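Lipopolysaccharide export system protein LptC (Vibrio cholerae, PDB 6MJP) is thought to move lipopolysaccharide out of the inner membrane and pass it to the periplasmic protein LptA. Local coordinates at residues C[38-42]-C[67-71]; C[43-49]-C[62-68]. All coordinates share one frame; numbering follows the deposited sequence.

Contact 1 (C[38-42]-C[67-71])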
loop_
_atom_site.group_PDB
_atom_site.type_symbol
_atom_site.label_atom_id
_atom_site.label_comp_id
_atom_site.label_asym_id
_atom_site.label_seq_id
_atom_site.Cartn_x
_atom_site.Cartn_y
_atom_site.Cartn_z
ATOM N N GLU C 38 -8.149 31.175 40.564
ATOM C CA GLU C 38 -7.585 32.410 41.113
ATOM C C GLU C 38 -6.360 32.068 41.954
ATOM O O GLU C 38 -6.444 31.863 43.167
ATOM C CB GLU C 38 -8.630 33.156 41.933
ATOM N N LEU C 39 -5.203 32.014 41.294
ATOM C CA LEU C 39 -3.934 31.652 41.914
ATOM C C LEU C 39 -2.842 32.565 41.368
ATOM O O LEU C 39 -3.079 33.288 40.393
ATOM C CB LEU C 39 -3.610 30.179 41.646
ATOM C CG LEU C 39 -4.485 29.138 42.345
ATOM C CD1 LEU C 39 -4.081 27.724 41.948
ATOM C CD2 LEU C 39 -4.419 29.316 43.854
ATOM N N PRO C 40 -1.648 32.584 41.964
ATOM C CA PRO C 40 -0.564 33.411 41.408
ATOM C C PRO C 40 -0.215 32.988 39.991
ATOM O O PRO C 40 0.218 31.859 39.747
ATOM C CB PRO C 40 0.600 33.176 42.381
ATOM C CG PRO C 40 0.232 31.941 43.149
ATOM C CD PRO C 40 -1.257 31.971 43.245
ATOM N N MET C 41 -0.408 33.911 39.049
ATOM C CA MET C 41 -0.168 33.609 37.643
ATOM C C MET C 41 1.317 33.611 37.295
ATOM O O MET C 41 1.730 32.914 36.362
ATOM C CB MET C 41 -0.916 34.613 36.766
ATOM C CG MET C 41 -1.022 34.209 35.311
ATOM S SD MET C 41 -1.893 35.426 34.305
ATOM C CE MET C 41 -2.040 34.527 32.763
ATOM N N PHE C 42 2.127 34.381 38.015
ATOM C CA PHE C 42 3.566 34.424 37.810
ATOM C C PHE C 42 4.254 34.283 39.157
ATOM O O PHE C 42 3.792 34.831 40.163
ATOM C CB PHE C 42 4.011 35.730 37.128
ATOM C CG PHE C 42 3.573 35.852 35.694
ATOM C CD1 PHE C 42 4.430 35.512 34.659
ATOM C CD2 PHE C 42 2.304 36.308 35.381
ATOM C CE1 PHE C 42 4.026 35.625 33.338
ATOM C CE2 PHE C 42 1.895 36.422 34.065
ATOM C CZ PHE C 42 2.756 36.082 33.042
ATOM N N LEU C 67 8.612 36.488 44.530
ATOM C CA LEU C 67 7.723 37.438 43.878
ATOM C C LEU C 67 6.588 36.700 43.193
ATOM O O LEU C 67 6.825 35.720 42.485
ATOM C CB LEU C 67 8.479 38.284 42.852
ATOM C CG LEU C 67 7.633 39.422 42.297
ATOM C CD1 LEU C 67 6.975 40.132 43.464
ATOM C CD2 LEU C 67 8.480 40.378 41.475
ATOM N N ASP C 68 5.362 37.182 43.388
ATOM C CA ASP C 68 4.171 36.558 42.821
ATOM C C ASP C 68 3.297 37.646 42.207
ATOM O O ASP C 68 2.840 38.552 42.916
ATOM C CB ASP C 68 3.401 35.778 43.888
ATOM C CG ASP C 68 4.254 34.718 44.577
ATOM O OD1 ASP C 68 5.134 34.131 43.919
ATOM O OD2 ASP C 68 4.040 34.471 45.784
ATOM N N HIS C 69 3.068 37.560 40.898
ATOM C CA HIS C 69 2.245 38.524 40.174
ATOM C C HIS C 69 0.875 37.933 39.926
ATOM O O HIS C 69 0.766 36.806 39.442
ATOM C CB HIS C 69 2.890 38.904 38.840
ATOM C CG HIS C 69 2.488 40.253 38.326
ATOM N ND1 HIS C 69 3.188 40.907 37.333
ATOM C CD2 HIS C 69 1.467 41.075 38.668
ATOM C CE1 HIS C 69 2.613 42.068 37.087
ATOM N NE2 HIS C 69 1.568 42.195 37.882
ATOM N N TYR C 70 -0.168 38.681 40.273
ATOM C CA TYR C 70 -1.535 38.220 40.070
ATOM C C TYR C 70 -2.199 38.989 38.932
ATOM O O TYR C 70 -1.867 40.149 38.667
ATOM C CB TYR C 70 -2.342 38.362 41.347
ATOM C CG TYR C 70 -1.887 37.471 42.479
ATOM C CD1 TYR C 70 -2.481 36.235 42.693
ATOM C CD2 TYR C 70 -0.865 37.863 43.339
ATOM C CE1 TYR C 70 -2.083 35.419 43.727
ATOM C CE2 TYR C 70 -0.455 37.047 44.382
ATOM C CZ TYR C 70 -1.069 35.823 44.565
ATOM O OH TYR C 70 -0.678 34.999 45.594
ATOM N N ALA C 71 -3.152 38.342 38.266
ATOM C CA ALA C 71 -3.788 38.909 37.083
ATOM C C ALA C 71 -5.081 39.665 37.373
ATOM O O ALA C 71 -5.264 40.770 36.854
ATOM C CB ALA C 71 -4.074 37.805 36.058
#
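Three backbone hydrogen bonds tie F42 and M41 to H69. F42 N gives its hydrogen to H69 O at 3.1 Å with an N-H...O angle of 153°, lying in the plane of that carbonyl, and H69 N returns a bond to F42 O at 2.9 Å. M41 N also points at H69 O, but the angle of 124° makes this third bond weak. With M41 and F42 both facing H69, the geometry is that of a classic beta bulge, placed where the chain enters strand 42-44. D68 CA adds a CA-H...O contact to F42 O at 3.2 Å.

The apolar contacts begin with P40 and Y70, whose side chains run side by side in the same direction. P40 CD comes within 3.6 Å of Y70 CE1, and P40 CB lies near CE1 and CZ. M41 has CG anti to its own N (chi1 -166°) and an extended chain, which brings SD to 3.7 Å from A71 CB. The CB atoms of F42 and H69 meet at 3.8 Å.

The F42 ring forms a cation-pi contact with R212 of the neighbouring permease chain. The paired bonds between F42 and H69 thus set the register, while apolar groups flank the bulge at a surface shared with another subunit.

Contact 2 (C[43-49]-C[62-68])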
loop_
_atom_site.group_PDB
_atom_site.type_symbol
_atom_site.label_atom_id
_atom_site.label_comp_id
_atom_site.label_asym_id
_atom_site.label_seq_id
_atom_site.Cartn_x
_atom_site.Cartn_y
_atom_site.Cartn_z
ATOM N N SER C 43 5.353 33.539 39.171
ATOM C CA SER C 43 6.126 33.321 40.382
ATOM C C SER C 43 7.606 33.335 40.036
ATOM O O SER C 43 8.002 32.946 38.937
ATOM C CB SER C 43 5.757 31.996 41.058
ATOM O OG SER C 43 6.526 31.799 42.231
ATOM N N GLY C 44 8.417 33.800 40.980
ATOM C CA GLY C 44 9.856 33.806 40.799
ATOM C C GLY C 44 10.552 33.947 42.131
ATOM O O GLY C 44 9.956 34.394 43.117
ATOM N N GLU C 45 11.825 33.558 42.155
ATOM C CA GLU C 45 12.634 33.635 43.364
ATOM C C GLU C 45 13.991 34.248 43.051
ATOM O O GLU C 45 14.544 34.047 41.965
ATOM C CB GLU C 45 12.815 32.257 44.011
ATOM C CG GLU C 45 11.518 31.673 44.547
ATOM C CD GLU C 45 11.701 30.311 45.181
ATOM O OE1 GLU C 45 12.783 29.713 45.006
ATOM O OE2 GLU C 45 10.763 29.838 45.858
ATOM N N ASN C 46 14.521 34.993 44.029
ATOM C CA ASN C 46 15.743 35.783 43.871
ATOM C C ASN C 46 15.605 36.771 42.707
ATOM O O ASN C 46 16.317 36.704 41.703
ATOM C CB ASN C 46 16.966 34.877 43.689
ATOM C CG ASN C 46 18.259 35.656 43.601
ATOM O OD1 ASN C 46 18.338 36.793 44.060
ATOM N ND2 ASN C 46 19.277 35.056 42.993
ATOM N N LEU C 47 14.671 37.707 42.865
ATOM C CA LEU C 47 14.329 38.645 41.805
ATOM C C LEU C 47 14.845 40.045 42.101
ATOM O O LEU C 47 14.902 40.487 43.253
ATOM C CB LEU C 47 12.818 38.716 41.588
ATOM C CG LEU C 47 12.137 37.438 41.139
ATOM C CD1 LEU C 47 10.864 37.781 40.395
ATOM C CD2 LEU C 47 13.070 36.631 40.261
ATOM N N GLU C 48 15.206 40.744 41.031
ATOM C CA GLU C 48 15.558 42.153 41.083
ATOM C C GLU C 48 14.764 42.819 39.973
ATOM O O GLU C 48 15.129 42.709 38.799
ATOM C CB GLU C 48 17.058 42.359 40.901
ATOM C CG GLU C 48 17.474 43.811 40.881
ATOM C CD GLU C 48 18.776 44.028 40.147
ATOM O OE1 GLU C 48 19.109 43.203 39.271
ATOM O OE2 GLU C 48 19.468 45.020 40.449
ATOM N N ASN C 49 13.650 43.456 40.327
ATOM C CA ASN C 49 12.795 44.122 39.352
ATOM C C ASN C 49 13.016 45.625 39.455
ATOM O O ASN C 49 12.758 46.234 40.499
ATOM C CB ASN C 49 11.318 43.754 39.522
ATOM C CG ASN C 49 10.824 43.909 40.939
ATOM O OD1 ASN C 49 10.934 42.993 41.756
ATOM N ND2 ASN C 49 10.253 45.065 41.237
ATOM N N ILE C 62 13.421 46.942 43.320
ATOM C CA ILE C 62 12.927 46.048 44.362
ATOM C C ILE C 62 13.637 44.717 44.189
ATOM O O ILE C 62 13.390 43.998 43.212
ATOM C CB ILE C 62 11.407 45.859 44.310
ATOM C CG1 ILE C 62 10.691 47.208 44.246
ATOM C CG2 ILE C 62 10.955 45.093 45.531
ATOM C CD1 ILE C 62 9.187 47.094 44.311
ATOM N N THR C 63 14.513 44.386 45.134
ATOM C CA THR C 63 15.207 43.104 45.159
ATOM C C THR C 63 14.580 42.256 46.260
ATOM O O THR C 63 14.690 42.591 47.444
ATOM C CB THR C 63 16.705 43.296 45.382
ATOM O OG1 THR C 63 17.224 44.194 44.391
ATOM C CG2 THR C 63 17.429 41.970 45.276
ATOM N N SER C 64 13.922 41.167 45.866
ATOM C CA SER C 64 13.235 40.274 46.788
ATOM C C SER C 64 13.700 38.845 46.562
ATOM O O SER C 64 14.322 38.521 45.546
ATOM C CB SER C 64 11.711 40.365 46.621
ATOM O OG SER C 64 11.313 39.978 45.316
ATOM N N ILE C 65 13.393 37.979 47.535
ATOM C CA ILE C 65 13.696 36.558 47.405
ATOM C C ILE C 65 12.538 35.783 46.799
ATOM O O ILE C 65 12.717 34.620 46.402
ATOM C CB ILE C 65 14.071 35.927 48.762
ATOM C CG1 ILE C 65 12.840 35.802 49.662
ATOM C CG2 ILE C 65 15.148 36.749 49.455
ATOM C CD1 ILE C 65 13.089 34.999 50.920
ATOM N N HIS C 66 11.358 36.390 46.706
ATOM C CA HIS C 66 10.185 35.704 46.192
ATOM C C HIS C 66 9.195 36.746 45.699
ATOM O O HIS C 66 8.965 37.760 46.368
ATOM C CB HIS C 66 9.553 34.819 47.268
ATOM C CG HIS C 66 8.430 33.976 46.764
ATOM N ND1 HIS C 66 8.596 33.043 45.764
ATOM C CD2 HIS C 66 7.123 33.930 47.111
ATOM C CE1 HIS C 66 7.438 32.454 45.518
ATOM N NE2 HIS C 66 6.528 32.974 46.323
ATOM N N LEU C 67 8.612 36.488 44.530
ATOM C CA LEU C 67 7.723 37.438 43.878
ATOM C C LEU C 67 6.588 36.700 43.193
ATOM O O LEU C 67 6.825 35.720 42.485
ATOM C CB LEU C 67 8.479 38.284 42.852
ATOM C CG LEU C 67 7.633 39.422 42.297
ATOM C CD1 LEU C 67 6.975 40.132 43.464
ATOM C CD2 LEU C 67 8.480 40.378 41.475
ATOM N N ASP C 68 5.362 37.182 43.388
ATOM C CA ASP C 68 4.171 36.558 42.821
ATOM C C ASP C 68 3.297 37.646 42.207
ATOM O O ASP C 68 2.840 38.552 42.916
ATOM C CB ASP C 68 3.401 35.778 43.888
ATOM C CG ASP C 68 4.254 34.718 44.577
ATOM O OD1 ASP C 68 5.134 34.131 43.919
ATOM O OD2 ASP C 68 4.040 34.471 45.784
#
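S43 meets D68 through its side chain: OG, swung anti to the backbone N, donates to D68 OD1 at 3.2 Å, nearly in line with the C-O bond of that carboxylate. OG also passes H66 CE1. At G44 the strands pair by backbone, with G44 N bonded to L67 O and L67 N to G44 O, each at 2.9 Å. E45 brings CG to the edge of the H66 imidazole, 3.4 Å from ND1 and near the ring plane, while its carboxylate is turned 70° from the ring.

The chain then bends at 45-46, opposite the corner at I65. N46 N bonds I65 O at 3.0 Å along a fairly straight N-H...O line, yet it sits well above the carbonyl plane. L47 restores the pairing with S64, and its side chain crosses that of L67 at about a right angle, CD1 lying 3.5 Å from L67 CB. E48 CG rests against T63 OG1 at 3.5 Å. N49 and I62 form the next hydrogen-bonded pair, with two backbone bonds, I62 N to N49 O being the straighter at 174°, and the strands continue beyond it.

Segments 47-49 and 62-64 run antiparallel (168°) within the hairpin of strands 47-52 and 58-64. Matching corners in both segments carry the pairing from one sheet to the other, the arrangement expected of the beta-jellyroll of LptC and its Lpt relatives.

How the contacts relate
The centres of contacts 1 and 2 lie 12 Å apart, and the two follow on from each other along the same pair of chain segments. Going along the chain, 38-42 runs directly into 43-49, while the return runs from 62-68 into 67-71, with L67 and D68 common to both. Both contacts use strand 66-69, the neighbour of strand 42-44 in one antiparallel sheet; contact 2 then crosses to the second sheet through strands 47-52 and 58-64. Strands 42-44 and 47-52 are outermost within this chain, and both pair with a strand of the permease chain. Contact 1, reached by the loop after helix 3-30, therefore begins an edge along which both sheets continue into the transporter, consistent with lipopolysaccharide transfer.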